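Local coordinates for protein ulvan Lyase-PL25 (Pseudoalteromonas sp. PLSV, PDB 5UAM) that degrades ulvan, the sulfated cell-wall polysaccharide of green seaweeds, as a zinc-containing lyase with a beta-propeller fold, at residues 35-40 and 412-417; 315-320 and 340-345; 187-192 and 203-208. All blocks are in the same frame, centred on the assembly; numbering follows the deposited sequence.

Interaction 1: residues 35-40 and 412-417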
ATOM      1  N   GLY A  35     -14.700   2.628  -6.864  1.00 14.82           N
ATOM      2  CA  GLY A  35     -14.246   1.367  -6.276  1.00 13.69           C
ATOM      3  C   GLY A  35     -13.656   1.587  -4.899  1.00 16.03           C
ATOM      4  O   GLY A  35     -14.291   2.181  -4.026  1.00 15.68           O
ATOM      5  N   ASN A  36     -12.442   1.082  -4.684  1.00 14.99           N
ATOM      6  CA  ASN A  36     -11.604   1.459  -3.545  1.00 14.03           C
ATOM      7  C   ASN A  36     -10.579   2.439  -4.087  1.00 13.56           C
ATOM      8  O   ASN A  36      -9.652   2.023  -4.802  1.00 14.15           O
ATOM      9  CB  ASN A  36     -10.870   0.246  -2.960  1.00 15.34           C
ATOM     10  CG  ASN A  36     -11.771  -0.748  -2.349  1.00 18.57           C
ATOM     11  OD1 ASN A  36     -12.879  -0.442  -1.906  1.00 21.17           O
ATOM     12  ND2 ASN A  36     -11.309  -1.991  -2.307  1.00 20.03           N
ATOM     13  N   PRO A  37     -10.691   3.743  -3.830  1.00 12.39           N
ATOM     14  CA  PRO A  37      -9.806   4.678  -4.529  1.00 12.35           C
ATOM     15  C   PRO A  37      -8.398   4.754  -3.986  1.00 11.36           C
ATOM     16  O   PRO A  37      -7.539   5.346  -4.651  1.00 11.97           O
ATOM     17  CB  PRO A  37     -10.504   6.029  -4.369  1.00 14.38           C
ATOM     18  CG  PRO A  37     -11.932   5.696  -4.169  1.00 13.90           C
ATOM     19  CD  PRO A  37     -11.922   4.405  -3.367  1.00 12.72           C
ATOM     20  N   LEU A  38      -8.161   4.148  -2.822  1.00 11.59           N
ATOM     21  CA  LEU A  38      -6.913   4.216  -2.081  1.00 10.38           C
ATOM     22  C   LEU A  38      -6.728   2.903  -1.348  1.00 11.40           C
ATOM     23  O   LEU A  38      -7.700   2.207  -1.042  1.00 11.41           O
ATOM     24  CB  LEU A  38      -6.995   5.288  -0.995  1.00 11.79           C
ATOM     25  CG  LEU A  38      -7.265   6.723  -1.424  1.00 11.06           C
ATOM     26  CD1 LEU A  38      -7.674   7.541  -0.212  1.00 12.65           C
ATOM     27  CD2 LEU A  38      -6.051   7.309  -2.093  1.00 12.39           C
ATOM     28  N   ALA A  39      -5.468   2.594  -1.006  1.00 10.87           N
ATOM     29  CA  ALA A  39      -5.143   1.470  -0.127  1.00 11.18           C
ATOM     30  C   ALA A  39      -3.734   1.670   0.405  1.00 12.33           C
ATOM     31  O   ALA A  39      -2.913   2.320  -0.234  1.00 11.52           O
ATOM     32  CB  ALA A  39      -5.206   0.129  -0.854  1.00 12.00           C
ATOM     33  N   ILE A  40      -3.436   1.037   1.535  1.00 11.44           N
ATOM     34  CA  ILE A  40      -2.118   1.181   2.143  1.00 11.84           C
ATOM     35  C   ILE A  40      -1.041   0.555   1.273  1.00 11.30           C
ATOM     36  O   ILE A  40       0.101   1.029   1.281  1.00 12.03           O
ATOM     37  CB  ILE A  40      -2.171   0.616   3.573  1.00 12.24           C
ATOM     38  CG1 ILE A  40      -2.888   1.639   4.477  1.00 14.32           C
ATOM     39  CG2 ILE A  40      -0.778   0.320   4.115  1.00 13.06           C
ATOM     40  CD1 ILE A  40      -3.305   1.114   5.801  1.00 15.88           C
ATOM     41  N   SER A 412     -18.085   3.821   4.481  1.00 15.61           N
ATOM     42  CA  SER A 412     -16.872   3.191   4.982  0.62 15.25           C
ATOM     43  C   SER A 412     -15.701   3.881   4.305  1.00 15.14           C
ATOM     44  O   SER A 412     -15.845   4.465   3.238  1.00 15.96           O
ATOM     45  CB  SER A 412     -16.814   1.681   4.722  0.62 21.21           C
ATOM     46  OG  SER A 412     -16.774   1.392   3.341  0.62 23.76           O
ATOM     47  N   PHE A 413     -14.539   3.834   4.948  1.00 13.19           N
ATOM     48  CA  PHE A 413     -13.377   4.541   4.437  1.00 14.61           C
ATOM     49  C   PHE A 413     -12.356   3.579   3.845  1.00 13.81           C
ATOM     50  O   PHE A 413     -12.067   2.523   4.416  1.00 15.13           O
ATOM     51  CB  PHE A 413     -12.644   5.332   5.533  1.00 13.58           C
ATOM     52  CG  PHE A 413     -13.405   6.510   6.098  1.00 13.64           C
ATOM     53  CD1 PHE A 413     -14.283   7.249   5.307  1.00 14.33           C
ATOM     54  CD2 PHE A 413     -13.198   6.923   7.394  1.00 13.67           C
ATOM     55  CE1 PHE A 413     -14.960   8.344   5.817  1.00 15.47           C
ATOM     56  CE2 PHE A 413     -13.895   8.000   7.941  1.00 13.94           C
ATOM     57  CZ  PHE A 413     -14.760   8.737   7.145  1.00 14.35           C
ATOM     58  N   ALA A 414     -11.796   3.971   2.719  1.00 12.89           N
ATOM     59  CA  ALA A 414     -10.526   3.453   2.235  1.00 11.62           C
ATOM     60  C   ALA A 414      -9.475   4.497   2.562  1.00 12.75           C
ATOM     61  O   ALA A 414      -9.736   5.697   2.409  1.00 13.57           O
ATOM     62  CB  ALA A 414     -10.596   3.231   0.722  1.00 14.51           C
ATOM     63  N   ILE A 415      -8.285   4.054   2.970  1.00 12.88           N
ATOM     64  CA  ILE A 415      -7.223   4.978   3.368  1.00 11.77           C
ATOM     65  C   ILE A 415      -5.922   4.664   2.655  1.00 14.11           C
ATOM     66  O   ILE A 415      -5.665   3.531   2.229  1.00 14.74           O
ATOM     67  CB  ILE A 415      -6.995   5.009   4.888  1.00 12.81           C
ATOM     68  CG1 ILE A 415      -6.732   3.609   5.457  1.00 12.96           C
ATOM     69  CG2 ILE A 415      -8.229   5.649   5.565  1.00 14.57           C
ATOM     70  CD1 ILE A 415      -6.167   3.649   6.883  1.00 15.66           C
ATOM     71  N   SER A 416      -5.093   5.693   2.512  1.00 11.39           N
ATOM     72  CA  SER A 416      -3.715   5.528   2.076  1.00 10.89           C
ATOM     73  C   SER A 416      -2.798   5.265   3.269  1.00 12.02           C
ATOM     74  O   SER A 416      -3.161   5.454   4.430  1.00 12.70           O
ATOM     75  CB  SER A 416      -3.210   6.793   1.382  1.00 13.22           C
ATOM     76  OG  SER A 416      -3.058   7.883   2.284  1.00 12.11           O
ATOM     77  N   ALA A 417      -1.573   4.873   2.954  1.00 10.96           N
ATOM     78  CA  ALA A 417      -0.496   4.978   3.922  1.00 11.70           C
ATOM     79  C   ALA A 417      -0.228   6.452   4.210  1.00 11.20           C
ATOM     80  O   ALA A 417      -0.641   7.347   3.458  1.00 12.15           O
ATOM     81  CB  ALA A 417       0.774   4.323   3.378  1.00 14.21           C
TER
HETATM   82  O   HOH W   1      -1.162   4.385   0.170  1.00 12.30           O
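Ile40 lies along Ile415, Ser416 and Ala417, and its side chain can be followed past them atom by atom. Its CB stands 4.3 Å from Ala417 N. CG1 is anti to the carbonyl carbon (chi1 -76°), which lays it against the peptide between Ser416 and Ala417, 3.8 Å from Ser416 C. Beyond it the chain is extended, and CD1 ends 4.0 Å from Ile415 CD1, the two isoleucines running alongside each other and pointing the same way. On the other branch, Ile40 CG2 comes within a looser 4.4 Å of Ala417 CB. At the opposite end of the contact Ala414 CB is set against the backbone of the loop, 3.5 Å from Leu38 O, while Leu38 directs its own CB and CD1 at the backbone of 414-416.

The two backbones are not paired as in a sheet. Ile415 O comes near the amides of Ala39 and Ile40 at poor angles, so neither makes a hydrogen bond. Instead one water bridges the chains, donating to Ala39 O (2.7 Å) and accepting from Ala417 N (2.9 Å). Ser416 OG donates to Ala417 O within its own segment and is also bonded to Leu429 N, whereas Ser416 O is buried by the contact and has no partner in the model.

Asn36, a probable substrate-binding residue, sits at the start of the loop; its OD1 is bonded to Lys433 NZ and its N to Asn98 OD1. Strand 412-415 is an edge strand of a four-stranded sheet whose other edge, 30-33, comes from the N-terminal part of the chain. Such a blade, assembled from both ends of the chain, is the closure known as molecular velcro in beta-propellers.

Interaction 2: residues 315-320 and 340-345; sequences GQPHIA and VRWNGN
Pro317 accepts a backbone hydrogen bond from Trp342, and Ile319 and Val340 exchange two, joining two antiparallel strands. Trp342 N donates to Pro317 O almost straight (2.9 Å, 168° at the hydrogen); within the hydrogen-bonded pair, Ile319 N to Val340 O is the shorter bond at 2.7 Å. Between them His318 and Arg341 make a non-hydrogen-bonded pair, their CA atoms 4.2 Å apart.

That closeness brings a CH-pi contact. Arg341 CB sits over the centre of one face of the His318 ring, 3.7 Å from its centroid, and CD follows the ring to 3.4 Å from CE1. Arg341 CG stands between the backbone N and the carbonyl carbon (chi1 68°), from where the extended chain passes along the imidazole and away from strand 317-320. The imidazole is fixed from outside by hydrogen bonds of ND1 to His339 NE2 and of NE2 to Asp312 OD2.

Apolar packing involves the neighbouring residues. Pro317 CD rests 3.8 Å from Trp342 CB, the two side chains pointing the same way, and Ile319 and Val340 meet through their CB atoms.

The polar link is thinner. Gln316 places its CB at the edge of the indole and stretches its amide past Trp342 O; NE2 holds a water at 3.0 Å that gives Asn343 O only a weak bond. Asn343 OD1 accepts from Asn345 N, forming an Asx turn just past the strand.

The hairpin supplies the two middle strands of a four-stranded blade, between strands 303-311 and 347-352. Strand 258-267 packs against Pro317 and Ile319, and strand 362-367 against His318.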
ATOM      1  N   GLY A 315      16.126   2.198  15.549  1.00 18.27           N
ATOM      2  CA  GLY A 315      16.344   1.369  14.384  1.00 19.44           C
ATOM      3  C   GLY A 315      15.612   0.051  14.396  1.00 18.06           C
ATOM      4  O   GLY A 315      15.837  -0.769  13.501  1.00 19.71           O
ATOM      5  N   GLN A 316      14.733  -0.172  15.362  1.00 17.26           N
ATOM      6  CA  GLN A 316      14.093  -1.470  15.510  1.00 16.23           C
ATOM      7  C   GLN A 316      12.778  -1.482  14.740  1.00 16.89           C
ATOM      8  O   GLN A 316      12.025  -0.506  14.790  1.00 16.04           O
ATOM      9  CB  GLN A 316      13.788  -1.727  16.979  1.00 16.82           C
ATOM     10  CG  GLN A 316      15.014  -1.627  17.888  1.00 17.34           C
ATOM     11  CD  GLN A 316      14.727  -1.719  19.384  1.00 18.46           C
ATOM     12  OE1 GLN A 316      15.417  -2.441  20.108  1.00 20.41           O
ATOM     13  NE2 GLN A 316      13.766  -0.951  19.855  1.00 20.05           N
ATOM     14  N   PRO A 317      12.469  -2.557  14.015  1.00 14.48           N
ATOM     15  CA  PRO A 317      11.232  -2.578  13.228  1.00 13.18           C
ATOM     16  C   PRO A 317       9.978  -2.830  14.047  1.00 13.38           C
ATOM     17  O   PRO A 317       9.940  -3.668  14.952  1.00 15.26           O
ATOM     18  CB  PRO A 317      11.461  -3.722  12.240  1.00 16.18           C
ATOM     19  CG  PRO A 317      12.381  -4.633  12.955  1.00 18.52           C
ATOM     20  CD  PRO A 317      13.331  -3.712  13.694  1.00 16.52           C
ATOM     21  N   HIS A 318       8.941  -2.097  13.659  1.00 13.31           N
ATOM     22  CA  HIS A 318       7.565  -2.274  14.073  1.00 11.68           C
ATOM     23  C   HIS A 318       6.750  -2.634  12.839  1.00 12.45           C
ATOM     24  O   HIS A 318       7.035  -2.180  11.719  1.00 12.88           O
ATOM     25  CB  HIS A 318       7.033  -0.968  14.639  1.00 12.72           C
ATOM     26  CG  HIS A 318       7.671  -0.560  15.919  1.00 14.42           C
ATOM     27  ND1 HIS A 318       6.947  -0.380  17.076  1.00 15.87           N
ATOM     28  CD2 HIS A 318       8.962  -0.298  16.234  1.00 16.15           C
ATOM     29  CE1 HIS A 318       7.766  -0.023  18.048  1.00 16.37           C
ATOM     30  NE2 HIS A 318       8.992   0.045  17.560  1.00 16.87           N
ATOM     31  N   ILE A 319       5.721  -3.444  13.056  1.00 13.15           N
ATOM     32  CA  ILE A 319       4.918  -4.000  11.974  1.00 12.20           C
ATOM     33  C   ILE A 319       3.444  -3.890  12.334  1.00 11.80           C
ATOM     34  O   ILE A 319       3.040  -4.246  13.448  1.00 14.54           O
ATOM     35  CB  ILE A 319       5.282  -5.474  11.737  1.00 13.65           C
ATOM     36  CG1 ILE A 319       6.746  -5.606  11.289  1.00 14.84           C
ATOM     37  CG2 ILE A 319       4.359  -6.111  10.704  1.00 17.16           C
ATOM     38  CD1 ILE A 319       7.229  -7.040  11.191  1.00 15.75           C
ATOM     39  N   ALA A 320       2.642  -3.421  11.375  1.00 11.96           N
ATOM     40  CA  ALA A 320       1.191  -3.530  11.441  1.00 12.14           C
ATOM     41  C   ALA A 320       0.777  -4.720  10.598  1.00 12.27           C
ATOM     42  O   ALA A 320       1.154  -4.813   9.423  1.00 13.35           O
ATOM     43  CB  ALA A 320       0.532  -2.267  10.898  1.00 12.70           C
ATOM     44  N   VAL A 340       3.112  -5.399  16.091  1.00 13.61           N
ATOM     45  CA  VAL A 340       4.227  -6.293  16.403  1.00 14.99           C
ATOM     46  C   VAL A 340       5.499  -5.462  16.373  1.00 14.74           C
ATOM     47  O   VAL A 340       5.611  -4.527  15.580  1.00 14.86           O
ATOM     48  CB  VAL A 340       4.289  -7.401  15.324  1.00 15.77           C
ATOM     49  CG1 VAL A 340       5.602  -8.192  15.390  1.00 18.03           C
ATOM     50  CG2 VAL A 340       3.076  -8.314  15.443  1.00 17.57           C
ATOM     51  N   ARG A 341       6.462  -5.781  17.243  1.00 14.92           N
ATOM     52  CA  ARG A 341       7.733  -5.066  17.183  1.00 15.25           C
ATOM     53  C   ARG A 341       8.881  -5.938  17.663  1.00 14.72           C
ATOM     54  O   ARG A 341       8.711  -6.893  18.425  1.00 16.35           O
ATOM     55  CB  ARG A 341       7.716  -3.768  17.992  1.00 16.22           C
ATOM     56  CG  ARG A 341       7.618  -3.981  19.488  1.00 17.36           C
ATOM     57  CD  ARG A 341       7.473  -2.662  20.226  1.00 19.16           C
ATOM     58  NE  ARG A 341       7.405  -2.876  21.664  1.00 19.07           N
ATOM     59  CZ  ARG A 341       8.455  -2.880  22.480  1.00 23.18           C
ATOM     60  NH1 ARG A 341       9.678  -2.657  22.005  1.00 25.01           N
ATOM     61  NH2 ARG A 341       8.291  -3.091  23.783  1.00 27.13           N
ATOM     62  N   TRP A 342      10.072  -5.568  17.199  1.00 14.75           N
ATOM     63  CA  TRP A 342      11.324  -6.160  17.645  1.00 14.65           C
ATOM     64  C   TRP A 342      11.858  -5.344  18.810  1.00 17.03           C
ATOM     65  O   TRP A 342      12.056  -4.138  18.679  1.00 17.65           O
ATOM     66  CB  TRP A 342      12.311  -6.109  16.482  1.00 16.27           C
ATOM     67  CG  TRP A 342      13.698  -6.618  16.791  1.00 17.83           C
ATOM     68  CD1 TRP A 342      14.834  -5.874  16.944  1.00 19.22           C
ATOM     69  CD2 TRP A 342      14.089  -7.981  16.961  1.00 18.00           C
ATOM     70  NE1 TRP A 342      15.900  -6.690  17.216  1.00 20.64           N
ATOM     71  CE2 TRP A 342      15.478  -7.996  17.215  1.00 17.12           C
ATOM     72  CE3 TRP A 342      13.404  -9.194  16.903  1.00 18.50           C
ATOM     73  CZ2 TRP A 342      16.187  -9.178  17.424  1.00 20.47           C
ATOM     74  CZ3 TRP A 342      14.097 -10.357  17.109  1.00 18.16           C
ATOM     75  CH2 TRP A 342      15.486 -10.350  17.357  1.00 18.74           C
ATOM     76  N   ASN A 343      12.081  -5.990  19.951  1.00 19.14           N
ATOM     77  CA  ASN A 343      12.473  -5.252  21.144  1.00 24.14           C
ATOM     78  C   ASN A 343      13.974  -5.213  21.337  1.00 24.33           C
ATOM     79  O   ASN A 343      14.434  -4.744  22.381  1.00 29.57           O
ATOM     80  CB  ASN A 343      11.792  -5.809  22.396  1.00 23.51           C
ATOM     81  CG  ASN A 343      12.322  -7.161  22.809  1.00 21.86           C
ATOM     82  OD1 ASN A 343      13.338  -7.656  22.309  1.00 22.00           O
ATOM     83  ND2 ASN A 343      11.639  -7.763  23.767  1.00 28.83           N
ATOM     84  N   GLY A 344      14.740  -5.698  20.361  1.00 22.57           N
ATOM     85  CA  GLY A 344      16.170  -5.781  20.427  1.00 25.72           C
ATOM     86  C   GLY A 344      16.659  -7.188  20.652  1.00 23.15           C
ATOM     87  O   GLY A 344      17.809  -7.490  20.324  1.00 25.72           O
ATOM     88  N   ASN A 345      15.807  -8.067  21.184  1.00 22.23           N
ATOM     89  CA  ASN A 345      16.197  -9.450  21.416  1.00 23.35           C
ATOM     90  C   ASN A 345      15.178 -10.441  20.874  1.00 21.75           C
ATOM     91  O   ASN A 345      15.545 -11.573  20.536  1.00 23.75           O
ATOM     92  CB  ASN A 345      16.428  -9.707  22.903  1.00 24.95           C
ATOM     93  CG  ASN A 345      17.563  -8.880  23.451  1.00 24.69           C
ATOM     94  OD1 ASN A 345      18.721  -9.230  23.302  1.00 27.72           O
ATOM     95  ND2 ASN A 345      17.225  -7.740  24.035  1.00 28.07           N
TER
HETATM   96  O   HOH W   2      12.999  -1.608  22.646  1.00 25.90           O

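Interaction 3: residues 187-192 and 203-208. With EDO (1,2-ethanediol), chain J.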
ATOM      1  N   ASP A 187       6.728 -14.379  -8.485  1.00 15.27           N
ATOM      2  CA  ASP A 187       7.705 -13.802  -7.573  1.00 13.86           C
ATOM      3  C   ASP A 187       7.369 -12.340  -7.299  1.00 13.74           C
ATOM      4  O   ASP A 187       6.728 -11.658  -8.101  1.00 14.91           O
ATOM      5  CB  ASP A 187       9.100 -13.822  -8.189  1.00 13.70           C
ATOM      6  CG  ASP A 187       9.712 -15.223  -8.319  1.00 15.95           C
ATOM      7  OD1 ASP A 187       9.078 -16.272  -8.034  1.00 16.93           O
ATOM      8  OD2 ASP A 187      10.888 -15.257  -8.751  1.00 18.26           O
ATOM      9  N   TRP A 188       7.820 -11.848  -6.148  1.00 12.56           N
ATOM     10  CA  TRP A 188       7.896 -10.412  -5.893  1.00 12.04           C
ATOM     11  C   TRP A 188       9.283  -9.936  -6.273  1.00 13.77           C
ATOM     12  O   TRP A 188      10.274 -10.638  -6.035  1.00 13.59           O
ATOM     13  CB  TRP A 188       7.591 -10.062  -4.440  1.00 13.13           C
ATOM     14  CG  TRP A 188       6.126 -10.118  -4.155  1.00 13.40           C
ATOM     15  CD1 TRP A 188       5.351 -11.235  -4.141  1.00 15.75           C
ATOM     16  CD2 TRP A 188       5.255  -9.021  -3.906  1.00 14.18           C
ATOM     17  NE1 TRP A 188       4.049 -10.906  -3.878  1.00 16.26           N
ATOM     18  CE2 TRP A 188       3.966  -9.556  -3.713  1.00 12.37           C
ATOM     19  CE3 TRP A 188       5.441  -7.643  -3.809  1.00 14.61           C
ATOM     20  CZ2 TRP A 188       2.858  -8.751  -3.423  1.00 16.57           C
ATOM     21  CZ3 TRP A 188       4.297  -6.830  -3.516  1.00 16.42           C
ATOM     22  CH2 TRP A 188       3.059  -7.406  -3.330  1.00 14.66           C
ATOM     23  N   VAL A 189       9.336  -8.752  -6.867  1.00 12.82           N
ATOM     24  CA  VAL A 189      10.546  -8.242  -7.485  1.00 12.24           C
ATOM     25  C   VAL A 189      10.682  -6.756  -7.191  1.00 13.20           C
ATOM     26  O   VAL A 189       9.740  -6.083  -6.770  1.00 12.94           O
ATOM     27  CB  VAL A 189      10.526  -8.428  -9.015  1.00 13.82           C
ATOM     28  CG1 VAL A 189      10.291  -9.884  -9.401  1.00 14.97           C
ATOM     29  CG2 VAL A 189       9.458  -7.530  -9.632  1.00 14.46           C
ATOM     30  N   TYR A 190      11.854  -6.233  -7.511  1.00 12.46           N
ATOM     31  CA  TYR A 190      11.989  -4.805  -7.755  1.00 13.11           C
ATOM     32  C   TYR A 190      12.632  -4.559  -9.110  1.00 13.76           C
ATOM     33  O   TYR A 190      13.343  -5.407  -9.653  1.00 13.89           O
ATOM     34  CB  TYR A 190      12.790  -4.096  -6.655  1.00 13.07           C
ATOM     35  CG  TYR A 190      14.252  -4.489  -6.562  1.00 13.64           C
ATOM     36  CD1 TYR A 190      15.208  -3.908  -7.376  1.00 14.27           C
ATOM     37  CD2 TYR A 190      14.690  -5.437  -5.638  1.00 14.84           C
ATOM     38  CE1 TYR A 190      16.549  -4.255  -7.286  1.00 13.64           C
ATOM     39  CE2 TYR A 190      16.023  -5.783  -5.543  1.00 16.58           C
ATOM     40  CZ  TYR A 190      16.964  -5.192  -6.362  1.00 15.97           C
ATOM     41  OH  TYR A 190      18.293  -5.556  -6.243  1.00 16.98           O
ATOM     42  N   GLN A 191      12.342  -3.373  -9.660  1.00 12.30           N
ATOM     43  CA  GLN A 191      13.106  -2.827 -10.766  1.00 12.99           C
ATOM     44  C   GLN A 191      13.739  -1.520 -10.326  1.00 13.87           C
ATOM     45  O   GLN A 191      13.088  -0.684  -9.690  1.00 13.80           O
ATOM     46  CB  GLN A 191      12.246  -2.604 -12.014  1.00 13.47           C
ATOM     47  CG  GLN A 191      11.785  -3.883 -12.678  1.00 13.40           C
ATOM     48  CD  GLN A 191      11.146  -3.665 -14.016  1.00 14.22           C
ATOM     49  OE1 GLN A 191       9.910  -3.643 -14.156  1.00 14.91           O
ATOM     50  NE2 GLN A 191      11.983  -3.500 -15.024  1.00 14.49           N
ATOM     51  N   LYS A 192      15.012  -1.368 -10.680  1.00 13.08           N
ATOM     52  CA  LYS A 192      15.846  -0.254 -10.248  1.00 13.62           C
ATOM     53  C   LYS A 192      16.143   0.673 -11.421  1.00 14.42           C
ATOM     54  O   LYS A 192      16.497   0.218 -12.513  1.00 15.02           O
ATOM     55  CB  LYS A 192      17.170  -0.785  -9.674  1.00 14.48           C
ATOM     56  CG  LYS A 192      18.164   0.290  -9.221  1.00 17.44           C
ATOM     57  CD  LYS A 192      19.471  -0.333  -8.750  1.00 17.37           C
ATOM     58  CE  LYS A 192      20.448   0.731  -8.366  1.00 19.86           C
ATOM     59  NZ  LYS A 192      21.735   0.143  -7.913  1.00 22.44           N
ATOM     60  N   PRO A 203      13.912  -6.994 -13.677  1.00 15.55           N
ATOM     61  CA  PRO A 203      13.464  -7.320 -12.320  1.00 15.55           C
ATOM     62  C   PRO A 203      14.425  -8.238 -11.584  1.00 14.17           C
ATOM     63  O   PRO A 203      15.010  -9.171 -12.151  1.00 17.08           O
ATOM     64  CB  PRO A 203      12.113  -7.999 -12.553  1.00 15.16           C
ATOM     65  CG  PRO A 203      11.622  -7.426 -13.846  1.00 17.37           C
ATOM     66  CD  PRO A 203      12.855  -7.246 -14.674  1.00 16.27           C
ATOM     67  N   VAL A 204      14.527  -7.977 -10.282  1.00 15.65           N
ATOM     68  CA  VAL A 204      15.275  -8.799  -9.337  1.00 15.13           C
ATOM     69  C   VAL A 204      14.264  -9.416  -8.375  1.00 14.71           C
ATOM     70  O   VAL A 204      13.528  -8.692  -7.678  1.00 14.55           O
ATOM     71  CB  VAL A 204      16.276  -7.937  -8.553  1.00 15.80           C
ATOM     72  CG1 VAL A 204      16.997  -8.765  -7.496  1.00 18.78           C
ATOM     73  CG2 VAL A 204      17.276  -7.292  -9.481  1.00 17.26           C
ATOM     74  N   SER A 205      14.213 -10.758  -8.345  1.00 14.99           N
ATOM     75  CA  SER A 205      13.275 -11.469  -7.478  1.00 14.87           C
ATOM     76  C   SER A 205      13.779 -11.492  -6.042  1.00 15.03           C
ATOM     77  O   SER A 205      14.907 -11.921  -5.787  1.00 17.22           O
ATOM     78  CB  SER A 205      13.080 -12.917  -7.924  1.00 18.21           C
ATOM     79  OG  SER A 205      12.411 -12.995  -9.161  1.00 18.98           O
ATOM     80  N   PHE A 206      12.926 -11.085  -5.094  1.00 15.53           N
ATOM     81  CA  PHE A 206      13.276 -11.166  -3.678  1.00 14.97           C
ATOM     82  C   PHE A 206      12.396 -12.110  -2.864  1.00 15.21           C
ATOM     83  O   PHE A 206      12.824 -12.545  -1.781  1.00 16.45           O
ATOM     84  CB  PHE A 206      13.377  -9.774  -3.014  1.00 15.84           C
ATOM     85  CG  PHE A 206      12.066  -9.046  -2.890  1.00 14.00           C
ATOM     86  CD1 PHE A 206      11.612  -8.200  -3.896  1.00 14.16           C
ATOM     87  CD2 PHE A 206      11.288  -9.199  -1.757  1.00 15.01           C
ATOM     88  CE1 PHE A 206      10.414  -7.539  -3.771  1.00 15.70           C
ATOM     89  CE2 PHE A 206      10.094  -8.541  -1.624  1.00 14.70           C
ATOM     90  CZ  PHE A 206       9.648  -7.708  -2.638  1.00 14.91           C
ATOM     91  N   LEU A 207      11.234 -12.506  -3.369  1.00 14.02           N
ATOM     92  CA  LEU A 207      10.431 -13.559  -2.757  1.00 13.77           C
ATOM     93  C   LEU A 207      10.043 -14.549  -3.841  1.00 14.35           C
ATOM     94  O   LEU A 207       9.573 -14.150  -4.909  1.00 15.81           O
ATOM     95  CB  LEU A 207       9.162 -13.039  -2.085  1.00 13.96           C
ATOM     96  CG  LEU A 207       9.412 -12.345  -0.741  1.00 14.75           C
ATOM     97  CD1 LEU A 207       8.190 -11.513  -0.336  1.00 15.40           C
ATOM     98  CD2 LEU A 207       9.740 -13.360   0.338  1.00 16.27           C
ATOM     99  N   LYS A 208      10.263 -15.827  -3.566  1.00 15.47           N
ATOM    100  CA  LYS A 208      10.080 -16.905  -4.533  1.00 16.30           C
ATOM    101  C   LYS A 208       8.696 -17.535  -4.442  1.00 16.61           C
ATOM    102  O   LYS A 208       8.281 -17.986  -3.370  1.00 17.45           O
ATOM    103  CB  LYS A 208      11.097 -17.997  -4.210  1.00 18.16           C
ATOM    104  CG  LYS A 208      11.016 -19.240  -5.085  1.00 19.65           C
ATOM    105  CD  LYS A 208      11.484 -18.927  -6.496  1.00 19.65           C
ATOM    106  CE  LYS A 208      11.737 -20.206  -7.240  1.00 22.56           C
ATOM    107  NZ  LYS A 208      12.235 -19.938  -8.623  1.00 23.03           N
TER
HETATM  108  C1  EDO J 508      10.304 -17.995 -11.035  1.00 28.70           C
HETATM  109  O1  EDO J 508      10.086 -18.452  -9.691  1.00 26.09           O
HETATM  110  C2  EDO J 508      10.413 -19.193 -11.972  1.00 28.93           C
HETATM  111  O2  EDO J 508       9.207 -19.962 -11.892  1.00 26.49           O
HETATM  112  O   HOH W   3      13.063 -16.964  -8.896  1.00 29.33           O
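Tyr190 and Val204 stand side by side and point the same way, with the valine under the phenol ring. Val204 CB is 3.8 Å from the ring centroid, 20° off the normal and shifted toward the rim, so CG1 and CG2 lie near the hydroxyl end. With chi1 at 66°, the ring stands between the backbone N and the carbonyl carbon, where it can lean over the neighbouring strand. An alanine here is likely to leave one side of Val204 without cover and deprive Tyr176 and Phe266 of the ring they meet.

Phe206 takes a similar first torsion, which swings its ring back over strand 188-192. Trp188 CB sits over one face, 3.6 Å from CZ, while Val189 O lies in the plane at the edge, 3.4 Å from CE1. The indole leads away from this hairpin, and its NE1 is bonded to Trp221 O. A classic beta bulge sets Phe206 and Leu207 opposite the single residue Trp188, whose O accepts from Phe206 N at 2.8 Å and, weakly, from Leu207 N. Beyond it regular antiparallel pairing resumes with Val189 and Ser205, a non-hydrogen-bonded pair, then Tyr190 and Val204, a hydrogen-bonded one. In the beta-propeller the hairpin is flanked on both sides, strand 175-180 pairing with 188-193 and strand 217-227 with 204-211.

Val189 and Gln191 both lie alongside Pro203: Val189 CB touches its CB, and Gln191 CG comes to 3.7 Å from its CG. Across the bulge, Ser205 OG donates to the anti lone pair of Asp187 OD2 at 2.8 Å. Asp187 OD1 is also bonded to His209 ND1. Lys208 NZ is held to the carboxylate through intermediaries, a water on OD2 and O1 of a 1,2-ethanediol, probably from the crystallisation liquor, on OD1.

Interactions 3 and 2 follow in series inside the long loop closed by interaction 1. Their centres form a nearly equilateral triangle, 24 to 26 Å on a side, and none touches another; interactions 1 and 2 come nearest, about 7 Å between closest atoms. Interactions 1 and 3 lie beside the probable active site: the Ala39 side chain is about 4 Å from that of Lys101, probably substrate-binding, and the Trp188 side chain about 4 Å from those of Arg180, likewise, and Tyr164, the likely proton acceptor. Interaction 2 is more remote, with the Ile319 side chain about 12 Å from that of Tyr222. A bound potassium ion lies about 4 Å from the Ile40 side chain.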